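Side-chain contacts in Blr3880 protein (Bradyrhizobium japonicum, PDB 2OOD), which probably catalyses the zinc-dependent hydrolytic deamination of guanine to xanthine, releasing ammonia, in purine breakdown: residues Glu151-Arg155 against Arg156-Val160; Glu455-Met459 against Gly460-Tyr464; Lys187-Ile190 against Ala191-Asp195. All blocks are in the same frame, centred on the assembly; numbering follows the deposited sequence.

Contact 1: Glu151-Arg155 against Arg156-Val160; sequences EEASR and RNMRV
Arg156 reaches back one helical turn to Glu152 and holds a single carboxylate oxygen: Arg156 NE lies 2.8 Å from Glu152 OE2 in a salt bridge, and a weak bond from Arg156 NH2 meets the same OE2 at 3.0 Å. The oxygen sits at the guanidinium edge, near its plane, yet carboxylate and guanidinium planes stand 86° apart, with NE on the anti side of OE2. A bend in Glu152 at chi2 (57°) swings the acid toward the arginine, whose NH1 is bridged in turn to Asp125. Ala153 lies in the last turn of the helix, and its O accepts Met158 N at 2.9 Å, while Asn157, with positive phi, is the C-prime residue of a Schellman motif completed by a weak Asn157 N to Ser154 O bond. The methyl CB of Ala153 meets Val160 CG2 at 4.2 Å, and the selenomethionine Met158, bent at chi3, brings CE to 3.8 Å from Ala153 CA. Glu152, Arg156 and Met158 pack on helix 113-129 at Val120, Leu124 and Leu128. Ala153 touches Asn199, and Val160 begins strand 160-166, its backbone bonded to Leu200 of the adjacent strand 199-205.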
loop_
_atom_site.group_PDB
_atom_site.type_symbol
_atom_site.label_atom_id
_atom_site.label_comp_id
_atom_site.label_asym_id
_atom_site.label_seq_id
_atom_site.Cartn_x
_atom_site.Cartn_y
_atom_site.Cartn_z
ATOM N N GLU A 151 8.170 -30.104 7.156
ATOM C CA GLU A 151 7.309 -30.997 7.909
ATOM C C GLU A 151 5.928 -30.441 8.236
ATOM O O GLU A 151 4.934 -31.167 8.149
ATOM C CB GLU A 151 8.046 -31.471 9.163
ATOM C CG GLU A 151 8.897 -32.703 8.877
ATOM C CD GLU A 151 10.058 -32.885 9.832
ATOM O OE1 GLU A 151 9.870 -32.702 11.055
ATOM O OE2 GLU A 151 11.165 -33.228 9.356
ATOM N N GLU A 152 5.850 -29.163 8.600
ATOM C CA GLU A 152 4.556 -28.559 8.896
ATOM C C GLU A 152 3.800 -28.378 7.583
ATOM O O GLU A 152 2.575 -28.334 7.562
ATOM C CB GLU A 152 4.739 -27.208 9.589
ATOM C CG GLU A 152 3.445 -26.461 9.841
ATOM C CD GLU A 152 2.454 -27.258 10.673
ATOM O OE1 GLU A 152 2.839 -28.316 11.206
ATOM O OE2 GLU A 152 1.289 -26.827 10.803
ATOM N N ALA A 153 4.542 -28.279 6.485
ATOM C CA ALA A 153 3.930 -28.120 5.177
ATOM C C ALA A 153 3.287 -29.445 4.801
ATOM O O ALA A 153 2.260 -29.483 4.126
ATOM C CB ALA A 153 4.977 -27.719 4.136
ATOM N N SER A 154 3.897 -30.534 5.247
ATOM C CA SER A 154 3.373 -31.864 4.969
ATOM C C SER A 154 2.049 -32.122 5.692
ATOM O O SER A 154 1.111 -32.655 5.098
ATOM C CB SER A 154 4.388 -32.927 5.381
ATOM O OG SER A 154 5.543 -32.839 4.574
ATOM N N ARG A 155 1.973 -31.746 6.966
ATOM C CA ARG A 155 0.756 -31.952 7.742
ATOM C C ARG A 155 -0.437 -31.257 7.097
ATOM O O ARG A 155 -1.576 -31.748 7.179
ATOM C CB ARG A 155 0.938 -31.436 9.171
ATOM C CG ARG A 155 2.096 -32.078 9.911
ATOM C CD ARG A 155 2.225 -31.527 11.310
ATOM N NE ARG A 155 3.478 -31.957 11.910
ATOM C CZ ARG A 155 4.601 -31.243 11.904
ATOM N NH1 ARG A 155 4.625 -30.050 11.334
ATOM N NH2 ARG A 155 5.707 -31.732 12.454
ATOM N N ARG A 156 -0.182 -30.120 6.456
ATOM C CA ARG A 156 -1.245 -29.379 5.796
ATOM C C ARG A 156 -1.284 -29.794 4.330
ATOM O O ARG A 156 -2.200 -29.439 3.591
ATOM C CB ARG A 156 -0.995 -27.878 5.922
ATOM C CG ARG A 156 -0.529 -27.459 7.303
ATOM C CD ARG A 156 -0.817 -26.000 7.583
ATOM N NE ARG A 156 -0.126 -25.531 8.781
ATOM C CZ ARG A 156 -0.339 -24.349 9.353
ATOM N NH1 ARG A 156 -1.227 -23.513 8.840
ATOM N NH2 ARG A 156 0.341 -23.996 10.434
ATOM N N ASN A 157 -0.279 -30.567 3.936
ATOM C CA ASN A 157 -0.130 -31.071 2.576
ATOM C C ASN A 157 -0.183 -29.971 1.522
ATOM O O ASN A 157 -0.980 -30.019 0.581
ATOM C CB ASN A 157 -1.183 -32.138 2.279
ATOM C CG ASN A 157 -0.769 -33.050 1.137
ATOM O OD1 ASN A 157 0.421 -33.190 0.854
ATOM N ND2 ASN A 157 -1.743 -33.689 0.490
HETATM N N MSE A 158 0.691 -28.983 1.686
HETATM C CA MSE A 158 0.772 -27.856 0.767
HETATM C C MSE A 158 2.008 -27.989 -0.106
HETATM O O MSE A 158 3.043 -28.480 0.353
HETATM C CB MSE A 158 0.872 -26.555 1.547
HETATM C CG MSE A 158 -0.273 -26.304 2.485
HETATM SE SE MSE A 158 0.065 -24.717 3.577
HETATM C CE MSE A 158 1.153 -25.518 4.979
ATOM N N ARG A 159 1.905 -27.566 -1.364
ATOM C CA ARG A 159 3.061 -27.622 -2.242
ATOM C C ARG A 159 3.901 -26.415 -1.861
ATOM O O ARG A 159 3.401 -25.291 -1.814
ATOM C CB ARG A 159 2.658 -27.545 -3.711
ATOM C CG ARG A 159 3.849 -27.625 -4.643
ATOM C CD ARG A 159 3.425 -27.976 -6.045
ATOM N NE ARG A 159 2.967 -29.359 -6.153
ATOM C CZ ARG A 159 3.718 -30.426 -5.880
ATOM N NH1 ARG A 159 4.975 -30.278 -5.476
ATOM N NH2 ARG A 159 3.214 -31.648 -6.019
ATOM N N VAL A 160 5.174 -26.658 -1.580
ATOM C CA VAL A 160 6.071 -25.604 -1.156
ATOM C C VAL A 160 7.489 -25.808 -1.668
ATOM O O VAL A 160 7.989 -26.933 -1.677
ATOM C CB VAL A 160 6.112 -25.538 0.389
ATOM C CG1 VAL A 160 7.227 -24.625 0.847
ATOM C CG2 VAL A 160 4.779 -25.047 0.924
#

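Contact 2: Glu455-Met459 against Gly460-Tyr464; sequences ETWVM and GKRLY
Arg462 lays its aliphatic stem over the indole of Trp457: CB stands 3.5 Å from the centroid of the six-membered ring, almost on the ring normal, a CH-pi contact. With CG anti to the backbone N (chi1 -176°), the Arg462 chain then runs along the nitrogen side of the indole, and its guanidinium plane is turned 71° from the ring. Trp457 also stacks on the ring of Phe406. Apolar packing falls on other side chains of the hairpin, where Val458 CG2 meets Leu463 CD2 at 3.4 Å and the CB atoms of Thr456 and Tyr464 lie close together.

The polar side-chain contacts gather round Glu455. Its OE1 accepts Trp457 NE1 at 3.0 Å through the anti lone pair, in the indole plane, which helps fix the rotation of the ring. A water donates to the same OE1 and accepts a weak bond from Arg462 NH1, linking two opposite charges that do not meet directly; Glu455 OE2 is salt-bridged to Lys465. A second water bridges Met459 O and Lys461 NZ. Thr456 OG1 bonds to Leu128 O.

Among the backbone bonds, Val458 N to Lys461 O (2.8 Å) and Lys461 N to Val458 O close the turn. Thr456 O takes Tyr464 N at 3.2 Å and, weakly, Leu463 N, so two residues face one; Thr456 N returns a bond to Tyr464 O. Strand 453-458 pairs on through Glu455 and Trp457 with strand 406-409. The whole is an antiparallel beta hairpin turning through a type I' turn, Met459 and Gly460 both at positive phi, with a classic beta bulge at Leu463 and Tyr464.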
loop_
_atom_site.group_PDB
_atom_site.type_symbol
_atom_site.label_atom_id
_atom_site.label_comp_id
_atom_site.label_asym_id
_atom_site.label_seq_id
_atom_site.Cartn_x
_atom_site.Cartn_y
_atom_site.Cartn_z
ATOM N N GLU A 455 -12.195 -17.934 2.238
ATOM C CA GLU A 455 -11.880 -19.337 2.454
ATOM C C GLU A 455 -10.653 -19.721 1.648
ATOM O O GLU A 455 -10.504 -19.301 0.504
ATOM C CB GLU A 455 -13.057 -20.221 2.032
ATOM C CG GLU A 455 -14.339 -20.005 2.824
ATOM C CD GLU A 455 -15.462 -20.936 2.386
ATOM O OE1 GLU A 455 -15.155 -21.993 1.791
ATOM O OE2 GLU A 455 -16.645 -20.617 2.651
ATOM N N THR A 456 -9.771 -20.511 2.249
ATOM C CA THR A 456 -8.568 -20.973 1.565
ATOM C C THR A 456 -8.581 -22.499 1.624
ATOM O O THR A 456 -8.645 -23.077 2.703
ATOM C CB THR A 456 -7.279 -20.459 2.246
ATOM O OG1 THR A 456 -7.297 -19.030 2.295
ATOM C CG2 THR A 456 -6.062 -20.904 1.466
ATOM N N TRP A 457 -8.530 -23.147 0.466
ATOM C CA TRP A 457 -8.554 -24.601 0.399
ATOM C C TRP A 457 -7.245 -25.158 -0.140
ATOM O O TRP A 457 -6.629 -24.571 -1.020
ATOM C CB TRP A 457 -9.699 -25.066 -0.509
ATOM C CG TRP A 457 -11.081 -24.692 -0.027
ATOM C CD1 TRP A 457 -11.549 -23.436 0.228
ATOM C CD2 TRP A 457 -12.174 -25.587 0.237
ATOM N NE1 TRP A 457 -12.863 -23.491 0.633
ATOM C CE2 TRP A 457 -13.269 -24.799 0.645
ATOM C CE3 TRP A 457 -12.333 -26.976 0.164
ATOM C CZ2 TRP A 457 -14.509 -25.361 0.985
ATOM C CZ3 TRP A 457 -13.573 -27.533 0.502
ATOM C CH2 TRP A 457 -14.637 -26.725 0.904
ATOM N N VAL A 458 -6.834 -26.302 0.388
ATOM C CA VAL A 458 -5.615 -26.956 -0.054
ATOM C C VAL A 458 -5.941 -28.425 -0.283
ATOM O O VAL A 458 -6.295 -29.137 0.657
ATOM C CB VAL A 458 -4.516 -26.866 1.008
ATOM C CG1 VAL A 458 -3.262 -27.545 0.514
ATOM C CG2 VAL A 458 -4.241 -25.427 1.335
HETATM N N MSE A 459 -5.830 -28.873 -1.530
HETATM C CA MSE A 459 -6.115 -30.264 -1.870
HETATM C C MSE A 459 -7.567 -30.661 -1.573
HETATM O O MSE A 459 -7.823 -31.725 -1.011
HETATM C CB MSE A 459 -5.169 -31.192 -1.105
HETATM C CG MSE A 459 -3.739 -31.127 -1.569
HETATM SE SE MSE A 459 -3.540 -31.768 -3.416
HETATM C CE MSE A 459 -2.777 -33.529 -3.042
ATOM N N GLY A 460 -8.513 -29.806 -1.940
ATOM C CA GLY A 460 -9.911 -30.124 -1.704
ATOM C C GLY A 460 -10.324 -30.107 -0.243
ATOM O O GLY A 460 -11.446 -30.484 0.101
ATOM N N LYS A 461 -9.420 -29.655 0.616
ATOM C CA LYS A 461 -9.674 -29.587 2.049
ATOM C C LYS A 461 -9.688 -28.117 2.483
ATOM O O LYS A 461 -8.747 -27.380 2.201
ATOM C CB LYS A 461 -8.559 -30.337 2.783
ATOM C CG LYS A 461 -9.021 -31.285 3.879
ATOM C CD LYS A 461 -8.604 -32.730 3.593
ATOM C CE LYS A 461 -9.380 -33.309 2.410
ATOM N NZ LYS A 461 -8.936 -34.699 2.075
ATOM N N ARG A 462 -10.743 -27.677 3.161
ATOM C CA ARG A 462 -10.790 -26.288 3.603
ATOM C C ARG A 462 -9.946 -26.052 4.848
ATOM O O ARG A 462 -10.368 -26.373 5.954
ATOM C CB ARG A 462 -12.219 -25.844 3.899
ATOM C CG ARG A 462 -12.295 -24.368 4.257
ATOM C CD ARG A 462 -13.722 -23.890 4.461
ATOM N NE ARG A 462 -14.274 -24.318 5.744
ATOM C CZ ARG A 462 -15.558 -24.220 6.073
ATOM N NH1 ARG A 462 -16.435 -23.712 5.212
ATOM N NH2 ARG A 462 -15.968 -24.625 7.269
ATOM N N LEU A 463 -8.758 -25.477 4.669
ATOM C CA LEU A 463 -7.864 -25.204 5.794
ATOM C C LEU A 463 -8.153 -23.901 6.530
ATOM O O LEU A 463 -7.851 -23.783 7.713
ATOM C CB LEU A 463 -6.402 -25.201 5.331
ATOM C CG LEU A 463 -5.724 -26.571 5.224
ATOM C CD1 LEU A 463 -6.569 -27.490 4.372
ATOM C CD2 LEU A 463 -4.334 -26.421 4.634
ATOM N N TYR A 464 -8.751 -22.932 5.852
ATOM C CA TYR A 464 -9.035 -21.652 6.488
ATOM C C TYR A 464 -10.430 -21.145 6.167
ATOM O O TYR A 464 -10.978 -21.457 5.120
ATOM C CB TYR A 464 -8.006 -20.619 6.036
ATOM C CG TYR A 464 -8.318 -19.202 6.448
ATOM C CD1 TYR A 464 -8.205 -18.799 7.762
ATOM C CD2 TYR A 464 -8.722 -18.264 5.514
ATOM C CE1 TYR A 464 -8.482 -17.492 8.141
ATOM C CE2 TYR A 464 -9.003 -16.954 5.884
ATOM C CZ TYR A 464 -8.880 -16.574 7.199
ATOM O OH TYR A 464 -9.139 -15.270 7.569
HETATM O O HOH W 1 -17.108 -24.269 2.678
HETATM O O HOH W 2 -6.823 -34.221 0.133
#

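Contact 3: Lys187-Ile190 against Ala191-Asp195; sequences KRLI and AQYHD
Leu189 and Tyr193 meet one turn apart in the last turns of helix 179-193, the helix of a beta-alpha-beta unit between strands 160-166 and 199-205, as befits the TIM-barrel clan of this hydrolase. Leu189 CD2 comes to the edge of the tyrosine ring, in its plane, 3.8 Å from Tyr193 CE2, while CB of the adjoining Gln192 lies above one face near the rim. Ile190 and His194 run side by side, Ile190 CG2 lying 3.9 Å from His194 CB. Arg188 and Gln192 also point the same way, their guanidinium and amide planes 55° apart; Arg188 NH1 and Gln192 NE2, 3.5 Å apart, are both donors, neighbours without a bond between them.

The helical backbone spaces these pairs: Gln192 N bonds to Arg188 O at 3.0 Å, nearly straight at 169°, and Tyr193 N to Leu189 O at 2.9 Å, whereas the bond from His194 N to Ile190 O is weak as the helix runs out. Farther out, Tyr193 stacks on Phe150 and bonds through OH to Glu151, both of helix 143-156, where Glu147 also takes a salt bridge from Arg188. Replacing Tyr193 with an alanine would probably leave Glu151 OE2 without its hydroxyl partner and open a gap beside Leu189 CD2 and the Phe150 ring. A trans chi1 of -174° turns the His194 imidazole away from the helix, where ND1 is tied to Tyr201 N and NE2 to Asp228. One water lies 2.6 Å from Ile190 O and 2.8 Å from His194 O.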
loop_
_atom_site.group_PDB
_atom_site.type_symbol
_atom_site.label_atom_id
_atom_site.label_comp_id
_atom_site.label_asym_id
_atom_site.label_seq_id
_atom_site.Cartn_x
_atom_site.Cartn_y
_atom_site.Cartn_z
ATOM N N LYS A 187 22.577 -31.437 0.902
ATOM C CA LYS A 187 22.553 -32.773 0.322
ATOM C C LYS A 187 21.619 -33.665 1.141
ATOM O O LYS A 187 20.844 -34.460 0.592
ATOM C CB LYS A 187 23.975 -33.348 0.312
ATOM C CG LYS A 187 24.191 -34.469 -0.688
ATOM C CD LYS A 187 24.186 -33.949 -2.125
ATOM C CE LYS A 187 24.183 -35.102 -3.146
ATOM N NZ LYS A 187 25.338 -36.043 -2.987
ATOM N N ARG A 188 21.694 -33.521 2.459
ATOM C CA ARG A 188 20.856 -34.302 3.353
ATOM C C ARG A 188 19.395 -33.910 3.186
ATOM O O ARG A 188 18.522 -34.771 3.041
ATOM C CB ARG A 188 21.282 -34.074 4.808
ATOM C CG ARG A 188 20.396 -34.765 5.832
ATOM C CD ARG A 188 21.028 -34.735 7.211
ATOM N NE ARG A 188 21.008 -33.401 7.804
ATOM C CZ ARG A 188 19.896 -32.746 8.138
ATOM N NH1 ARG A 188 18.702 -33.300 7.934
ATOM N NH2 ARG A 188 19.975 -31.539 8.691
ATOM N N LEU A 189 19.140 -32.602 3.198
ATOM C CA LEU A 189 17.787 -32.080 3.080
ATOM C C LEU A 189 17.132 -32.441 1.755
ATOM O O LEU A 189 15.924 -32.679 1.705
ATOM C CB LEU A 189 17.796 -30.565 3.284
ATOM C CG LEU A 189 18.336 -30.127 4.647
ATOM C CD1 LEU A 189 18.421 -28.617 4.698
ATOM C CD2 LEU A 189 17.445 -30.654 5.757
ATOM N N ILE A 190 17.919 -32.483 0.685
ATOM C CA ILE A 190 17.377 -32.844 -0.622
ATOM C C ILE A 190 16.931 -34.299 -0.556
ATOM O O ILE A 190 15.918 -34.685 -1.144
ATOM C CB ILE A 190 18.433 -32.693 -1.746
ATOM C CG1 ILE A 190 18.768 -31.209 -1.943
ATOM C CG2 ILE A 190 17.914 -33.307 -3.037
ATOM C CD1 ILE A 190 19.958 -30.944 -2.840
ATOM N N ALA A 191 17.696 -35.098 0.182
ATOM C CA ALA A 191 17.403 -36.513 0.355
ATOM C C ALA A 191 16.064 -36.682 1.056
ATOM O O ALA A 191 15.137 -37.287 0.514
ATOM C CB ALA A 191 18.504 -37.168 1.175
ATOM N N GLN A 192 15.972 -36.128 2.260
ATOM C CA GLN A 192 14.757 -36.218 3.062
ATOM C C GLN A 192 13.496 -35.554 2.532
ATOM O O GLN A 192 12.398 -36.059 2.772
ATOM C CB GLN A 192 15.004 -35.656 4.460
ATOM C CG GLN A 192 15.853 -36.530 5.345
ATOM C CD GLN A 192 15.668 -36.180 6.806
ATOM O OE1 GLN A 192 14.545 -35.882 7.243
ATOM N NE2 GLN A 192 16.761 -36.224 7.580
ATOM N N TYR A 193 13.629 -34.444 1.812
ATOM C CA TYR A 193 12.439 -33.734 1.373
ATOM C C TYR A 193 12.108 -33.559 -0.092
ATOM O O TYR A 193 10.935 -33.631 -0.464
ATOM C CB TYR A 193 12.425 -32.367 2.038
ATOM C CG TYR A 193 12.585 -32.448 3.536
ATOM C CD1 TYR A 193 11.559 -32.928 4.339
ATOM C CD2 TYR A 193 13.760 -32.041 4.149
ATOM C CE1 TYR A 193 11.696 -32.995 5.722
ATOM C CE2 TYR A 193 13.911 -32.103 5.535
ATOM C CZ TYR A 193 12.875 -32.579 6.316
ATOM O OH TYR A 193 13.009 -32.617 7.692
ATOM N N HIS A 194 13.101 -33.323 -0.936
ATOM C CA HIS A 194 12.773 -33.105 -2.333
ATOM C C HIS A 194 11.860 -34.152 -2.987
ATOM O O HIS A 194 12.146 -35.351 -2.992
ATOM C CB HIS A 194 14.031 -32.934 -3.190
ATOM C CG HIS A 194 13.722 -32.556 -4.605
ATOM N ND1 HIS A 194 13.006 -31.421 -4.927
ATOM C CD2 HIS A 194 13.939 -33.205 -5.774
ATOM C CE1 HIS A 194 12.791 -31.392 -6.229
ATOM N NE2 HIS A 194 13.346 -32.464 -6.767
ATOM N N ASP A 195 10.755 -33.668 -3.540
ATOM C CA ASP A 195 9.785 -34.496 -4.239
ATOM C C ASP A 195 9.133 -35.598 -3.408
ATOM O O ASP A 195 8.744 -36.651 -3.931
ATOM C CB ASP A 195 10.415 -35.091 -5.500
ATOM C CG ASP A 195 9.369 -35.535 -6.513
ATOM O OD1 ASP A 195 8.394 -34.771 -6.719
ATOM O OD2 ASP A 195 9.517 -36.629 -7.106
HETATM O O HOH W 3 14.581 -36.632 -2.293
#

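In the fold
All three contacts are local and each is partly buried, mixing core-facing side chains with exposed ones. Contacts 1 and 3 hold the closing turns of two helices of the barrel domain, and a probable hydrogen bond between Glu151 OE2 and Tyr193 OH joins them. Contact 2 is instead a hairpin, and it meets contact 1 by packing alone, Val458 and Met459 lying against Asn157 and Met158; contacts 2 and 3 do not touch, their nearest atoms being about 12 Å apart. The chemistry follows the setting: a salt bridge and a helix-ending turn in contact 1, cross-strand bonds and an indole in contact 2, and mainly helical backbone bonds in contact 3.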